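Local structure of chain length determinant protein (Shigella flexneri, 4E2H) at residues I17-V22 against D45-L50; I152-E157 against V178-L183. The protein probably regulates the length distribution of lipopolysaccharide O-antigen chains from the periplasmic side of the inner membrane. All blocks are in the same frame, centred on the assembly; numbering follows the deposited sequence.

Interaction 1: residues I17-V22 against D45-L50; sequences ITQPDV and DLQETL
Gln19 and Gln47 bring the two backbones closest, their CA atoms 5.8 Å apart, where the chain has just left strand 12-18 and runs as an extended loop past the early turns of helix 43-65. Gln47 points from the helix toward this loop and supplies most of the helix's share of the contact. Its CG lies anti to the carbonyl carbon (chi1 -67°) and the chain runs out straight from there, which lays the amide along the loop backbone from Pro20 to Val22. NE2 of Gln47 sits 3.3 Å from O of Pro20, and CG2 of Val22 packs against the same nitrogen at 3.5 Å. In the alpha/beta base domain of this Wzz protein, the contact sets the loop that leaves an inner strand of the antiparallel sheet against a helix. From the loop, the side chain of Gln19 slants across that of Gln47, the two amide planes 32° apart, with OE1 of Gln19 3.6 Å from CB of Gln47. The Pro20 ring meets Leu50 at roughly a right angle, CG of Pro20 to CD1 of Leu50 at 4.1 Å; Ile25 touches both Pro20 and Gln47. Asp21 points away from the helix and forms a salt bridge with Lys120 of the second subunit.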
loop_
_atom_site.group_PDB
_atom_site.type_symbol
_atom_site.label_atom_id
_atom_site.label_comp_id
_atom_site.label_asym_id
_atom_site.label_seq_id
_atom_site.Cartn_x
_atom_site.Cartn_y
_atom_site.Cartn_z
ATOM N N ILE C 17 1.467 27.887 10.138
ATOM C CA ILE C 17 1.398 26.455 10.392
ATOM C C ILE C 17 1.776 25.705 9.142
ATOM O O ILE C 17 1.438 26.123 8.025
ATOM C CB ILE C 17 -0.018 26.035 10.759
ATOM C CG1 ILE C 17 -0.965 26.373 9.604
ATOM C CG2 ILE C 17 -0.458 26.731 12.037
ATOM C CD1 ILE C 17 -2.364 25.789 9.750
ATOM N N THR C 18 2.489 24.601 9.329
ATOM C CA THR C 18 2.882 23.767 8.210
ATOM C C THR C 18 2.514 22.300 8.504
ATOM O O THR C 18 1.836 22.002 9.498
ATOM C CB THR C 18 4.380 23.927 7.921
ATOM O OG1 THR C 18 4.675 23.383 6.628
ATOM C CG2 THR C 18 5.213 23.215 8.983
ATOM N N GLN C 19 2.967 21.393 7.647
ATOM C CA GLN C 19 2.652 19.978 7.790
ATOM C C GLN C 19 3.291 19.376 9.042
ATOM O O GLN C 19 4.386 19.754 9.431
ATOM C CB GLN C 19 3.176 19.223 6.576
ATOM C CG GLN C 19 4.691 19.151 6.561
ATOM C CD GLN C 19 5.246 18.608 5.270
ATOM O OE1 GLN C 19 4.496 18.275 4.338
ATOM N NE2 GLN C 19 6.575 18.509 5.203
ATOM N N PRO C 20 2.631 18.394 9.653
ATOM C CA PRO C 20 3.254 17.865 10.880
ATOM C C PRO C 20 4.510 17.082 10.486
ATOM O O PRO C 20 4.493 16.499 9.387
ATOM C CB PRO C 20 2.183 16.918 11.430
ATOM C CG PRO C 20 1.450 16.393 10.142
ATOM C CD PRO C 20 1.674 17.447 9.036
ATOM N N ASP C 21 5.565 17.055 11.308
ATOM C CA ASP C 21 6.769 16.314 10.903
ATOM C C ASP C 21 6.662 14.807 11.131
ATOM O O ASP C 21 5.643 14.308 11.624
ATOM C CB ASP C 21 8.091 16.889 11.465
ATOM C CG ASP C 21 8.026 17.216 12.956
ATOM O OD1 ASP C 21 8.070 16.269 13.787
ATOM O OD2 ASP C 21 7.973 18.431 13.305
ATOM N N VAL C 22 7.727 14.110 10.738
ATOM C CA VAL C 22 7.815 12.652 10.773
ATOM C C VAL C 22 7.596 12.054 12.174
ATOM O O VAL C 22 6.780 11.148 12.327
ATOM C CB VAL C 22 9.142 12.162 10.167
ATOM C CG1 VAL C 22 9.266 10.669 10.298
ATOM C CG2 VAL C 22 9.274 12.626 8.710
ATOM N N ASP C 45 3.799 11.779 1.527
ATOM C CA ASP C 45 2.442 11.877 0.984
ATOM C C ASP C 45 1.374 11.934 2.077
ATOM O O ASP C 45 0.292 12.470 1.862
ATOM C CB ASP C 45 2.154 10.706 0.029
ATOM C CG ASP C 45 2.668 10.957 -1.395
ATOM O OD1 ASP C 45 1.949 11.624 -2.177
ATOM O OD2 ASP C 45 3.771 10.469 -1.742
ATOM N N LEU C 46 1.675 11.378 3.246
ATOM C CA LEU C 46 0.742 11.381 4.373
ATOM C C LEU C 46 0.904 12.653 5.236
ATOM O O LEU C 46 -0.033 13.106 5.923
ATOM C CB LEU C 46 0.947 10.124 5.210
ATOM C CG LEU C 46 -0.022 9.707 6.320
ATOM C CD1 LEU C 46 0.351 8.308 6.795
ATOM C CD2 LEU C 46 0.047 10.632 7.491
ATOM N N GLN C 47 2.094 13.238 5.212
ATOM C CA GLN C 47 2.214 14.569 5.778
ATOM C C GLN C 47 1.238 15.471 5.002
ATOM O O GLN C 47 0.310 16.045 5.588
ATOM C CB GLN C 47 3.665 15.083 5.740
ATOM C CG GLN C 47 4.602 14.289 6.658
ATOM C CD GLN C 47 6.074 14.719 6.563
ATOM O OE1 GLN C 47 6.610 14.952 5.475
ATOM N NE2 GLN C 47 6.732 14.809 7.712
ATOM N N GLU C 48 1.443 15.563 3.687
ATOM C CA GLU C 48 0.602 16.354 2.784
ATOM C C GLU C 48 -0.914 16.208 3.024
ATOM O O GLU C 48 -1.623 17.198 3.191
ATOM C CB GLU C 48 0.932 16.020 1.319
ATOM C CG GLU C 48 2.114 16.825 0.727
ATOM C CD GLU C 48 2.190 16.741 -0.827
ATOM O OE1 GLU C 48 1.242 16.192 -1.457
ATOM O OE2 GLU C 48 3.199 17.226 -1.412
ATOM N N THR C 49 -1.401 14.973 3.009
ATOM C CA THR C 49 -2.820 14.670 3.180
ATOM C C THR C 49 -3.355 15.241 4.490
ATOM O O THR C 49 -4.488 15.727 4.558
ATOM C CB THR C 49 -3.044 13.142 3.178
ATOM O OG1 THR C 49 -2.400 12.570 2.029
ATOM C CG2 THR C 49 -4.548 12.782 3.187
ATOM N N LEU C 50 -2.535 15.185 5.532
ATOM C CA LEU C 50 -2.952 15.670 6.839
ATOM C C LEU C 50 -3.045 17.190 6.866
ATOM O O LEU C 50 -4.076 17.765 7.252
ATOM C CB LEU C 50 -1.995 15.186 7.917
ATOM C CG LEU C 50 -2.116 13.703 8.288
ATOM C CD1 LEU C 50 -1.154 13.347 9.418
ATOM C CD2 LEU C 50 -3.544 13.400 8.733
#

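Interaction 2: residues I152-E157 against V178-L183; sequences IRQIQE and VTQDTL
The backbone O of Gln154, on the long helix 97-164, accepts a weak hydrogen bond from NE2 of Gln180 at 3.3 Å, bent to 141° at the hydrogen, besides the weak bond that Glu157 N gives it within the helix. Gln180 gets there by a kinked side chain: CG stands anti to the backbone N (chi1 165°), then the chain bends at chi2 (80°) and turns its amide onto the helix surface. OE1 of the same amide rests on aliphatic atoms, 3.4 Å from CG of Gln154, while NE2 also lies 3.8 Å from CB of Glu157. The amides of Gln154 and Gln180 are nearly perpendicular, and that of Gln154 turns to Arg151, which bonds its OE1. Beside this polar part, CD1 of Leu183 packs on CB of Gln154 and CD2 approaches CG1 of Ile155 at 4.3 Å. The buried contact thus packs the loop leading into helix 187-195 against the far part of helix 97-164; Ile155 also touches Met194 and Ile195, and Leu183 touches Leu191. An ST turn, Asp181 N to OG1 of Thr179 at 3.0 Å, braces the loop. With one weak bond and small apolar touches, the pairing rests on the fit of the Gln180 amide and Leu183 against the helix more than on strong polar ties.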
loop_
_atom_site.group_PDB
_atom_site.type_symbol
_atom_site.label_atom_id
_atom_site.label_comp_id
_atom_site.label_asym_id
_atom_site.label_seq_id
_atom_site.Cartn_x
_atom_site.Cartn_y
_atom_site.Cartn_z
ATOM N N ILE C 152 -5.488 -36.288 -3.094
ATOM C CA ILE C 152 -6.270 -37.437 -2.570
ATOM C C ILE C 152 -6.978 -38.283 -3.650
ATOM O O ILE C 152 -7.074 -39.505 -3.520
ATOM C CB ILE C 152 -7.304 -37.060 -1.467
ATOM C CG1 ILE C 152 -6.653 -37.015 -0.085
ATOM C CG2 ILE C 152 -8.399 -38.096 -1.376
ATOM C CD1 ILE C 152 -5.172 -37.328 -0.059
ATOM N N ARG C 153 -7.493 -37.664 -4.707
ATOM C CA ARG C 153 -8.115 -38.477 -5.747
ATOM C C ARG C 153 -7.020 -39.294 -6.411
ATOM O O ARG C 153 -7.225 -40.456 -6.738
ATOM C CB ARG C 153 -8.927 -37.653 -6.753
ATOM C CG ARG C 153 -10.146 -36.989 -6.111
ATOM C CD ARG C 153 -11.016 -36.199 -7.102
ATOM N NE ARG C 153 -10.257 -35.260 -7.931
ATOM C CZ ARG C 153 -9.955 -34.005 -7.573
ATOM N NH1 ARG C 153 -10.362 -33.526 -6.399
ATOM N NH2 ARG C 153 -9.253 -33.219 -8.396
ATOM N N GLN C 154 -5.837 -38.708 -6.557
ATOM C CA GLN C 154 -4.714 -39.439 -7.141
ATOM C C GLN C 154 -4.394 -40.661 -6.299
ATOM O O GLN C 154 -4.193 -41.751 -6.817
ATOM C CB GLN C 154 -3.483 -38.533 -7.270
ATOM C CG GLN C 154 -3.652 -37.488 -8.356
ATOM C CD GLN C 154 -2.393 -36.701 -8.630
ATOM O OE1 GLN C 154 -1.607 -36.400 -7.709
ATOM N NE2 GLN C 154 -2.174 -36.374 -9.908
ATOM N N ILE C 155 -4.350 -40.467 -4.992
ATOM C CA ILE C 155 -4.131 -41.566 -4.072
ATOM C C ILE C 155 -5.257 -42.608 -4.149
ATOM O O ILE C 155 -4.966 -43.790 -4.299
ATOM C CB ILE C 155 -3.901 -41.063 -2.622
ATOM C CG1 ILE C 155 -2.464 -40.554 -2.477
ATOM C CG2 ILE C 155 -4.187 -42.166 -1.617
ATOM C CD1 ILE C 155 -2.327 -39.268 -1.669
ATOM N N GLN C 156 -6.525 -42.191 -4.068
ATOM C CA GLN C 156 -7.647 -43.143 -4.206
ATOM C C GLN C 156 -7.492 -43.997 -5.456
ATOM O O GLN C 156 -7.838 -45.176 -5.466
ATOM C CB GLN C 156 -9.008 -42.430 -4.256
ATOM C CG GLN C 156 -9.794 -42.491 -2.941
ATOM C CD GLN C 156 -10.637 -41.233 -2.685
ATOM O OE1 GLN C 156 -10.799 -40.386 -3.570
ATOM N NE2 GLN C 156 -11.169 -41.109 -1.466
ATOM N N GLU C 157 -6.954 -43.380 -6.499
ATOM C CA GLU C 157 -6.875 -43.984 -7.808
ATOM C C GLU C 157 -5.781 -45.038 -7.826
ATOM O O GLU C 157 -5.977 -46.166 -8.310
ATOM C CB GLU C 157 -6.595 -42.901 -8.839
ATOM C CG GLU C 157 -6.650 -43.338 -10.266
ATOM C CD GLU C 157 -8.086 -43.457 -10.797
ATOM O OE1 GLU C 157 -9.048 -43.230 -10.002
ATOM O OE2 GLU C 157 -8.246 -43.777 -12.013
ATOM N N VAL C 178 7.029 -38.655 -6.068
ATOM C CA VAL C 178 6.022 -39.582 -6.602
ATOM C C VAL C 178 4.956 -38.953 -7.512
ATOM O O VAL C 178 4.363 -37.927 -7.163
ATOM C CB VAL C 178 5.289 -40.233 -5.439
ATOM C CG1 VAL C 178 4.776 -41.608 -5.838
ATOM C CG2 VAL C 178 6.235 -40.361 -4.275
ATOM N N THR C 179 4.708 -39.579 -8.670
ATOM C CA THR C 179 3.639 -39.139 -9.593
ATOM C C THR C 179 2.420 -40.045 -9.513
ATOM O O THR C 179 2.406 -41.008 -8.750
ATOM C CB THR C 179 4.070 -39.158 -11.070
ATOM O OG1 THR C 179 4.145 -40.525 -11.532
ATOM C CG2 THR C 179 5.400 -38.408 -11.264
ATOM N N GLN C 180 1.416 -39.768 -10.344
ATOM C CA GLN C 180 0.213 -40.599 -10.370
ATOM C C GLN C 180 0.537 -42.017 -10.808
ATOM O O GLN C 180 -0.170 -42.953 -10.449
ATOM C CB GLN C 180 -0.839 -40.005 -11.302
ATOM C CG GLN C 180 -1.984 -40.941 -11.710
ATOM C CD GLN C 180 -3.061 -41.069 -10.642
ATOM O OE1 GLN C 180 -3.915 -40.178 -10.477
ATOM N NE2 GLN C 180 -3.037 -42.189 -9.912
ATOM N N ASP C 181 1.591 -42.188 -11.593
ATOM C CA ASP C 181 1.925 -43.515 -12.093
ATOM C C ASP C 181 2.532 -44.367 -10.971
ATOM O O ASP C 181 1.886 -45.293 -10.451
ATOM C CB ASP C 181 2.870 -43.369 -13.276
ATOM C CG ASP C 181 2.293 -42.464 -14.368
ATOM O OD1 ASP C 181 1.073 -42.577 -14.668
ATOM O OD2 ASP C 181 3.055 -41.631 -14.919
ATOM N N THR C 182 3.747 -43.985 -10.577
ATOM C CA THR C 182 4.491 -44.562 -9.460
ATOM C C THR C 182 3.852 -44.572 -8.047
ATOM O O THR C 182 4.359 -45.254 -7.154
ATOM C CB THR C 182 5.858 -43.879 -9.330
ATOM O OG1 THR C 182 5.657 -42.496 -9.011
ATOM C CG2 THR C 182 6.627 -43.993 -10.643
ATOM N N LEU C 183 2.768 -43.851 -7.810
ATOM C CA LEU C 183 2.191 -43.903 -6.455
ATOM C C LEU C 183 1.946 -45.322 -5.936
ATOM O O LEU C 183 2.273 -45.627 -4.780
ATOM C CB LEU C 183 0.897 -43.087 -6.339
ATOM C CG LEU C 183 1.052 -41.673 -5.778
ATOM C CD1 LEU C 183 -0.153 -40.802 -6.165
ATOM C CD2 LEU C 183 1.253 -41.705 -4.256
#

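How the interactions relate
The two contacts lie on opposite sides of the chain's centre, with about 45 Å between their nearest atoms, and share no helix or strand. Interaction 1 belongs to the sheet-bearing base and is partly buried; every touching residue of interaction 2, far along helix 97-164, is buried. In each a glutamine side chain reaches across to the other backbone, but the direction differs: helix to loop in 17-22/45-50, loop to helix in 152-157/178-183, where it gives a weak hydrogen bond. Both also adjoin subunit interfaces. Interaction 1 meets the second subunit through Asp21 and Val22, whereas interaction 2 engages the third far more widely, with several charged and polar links.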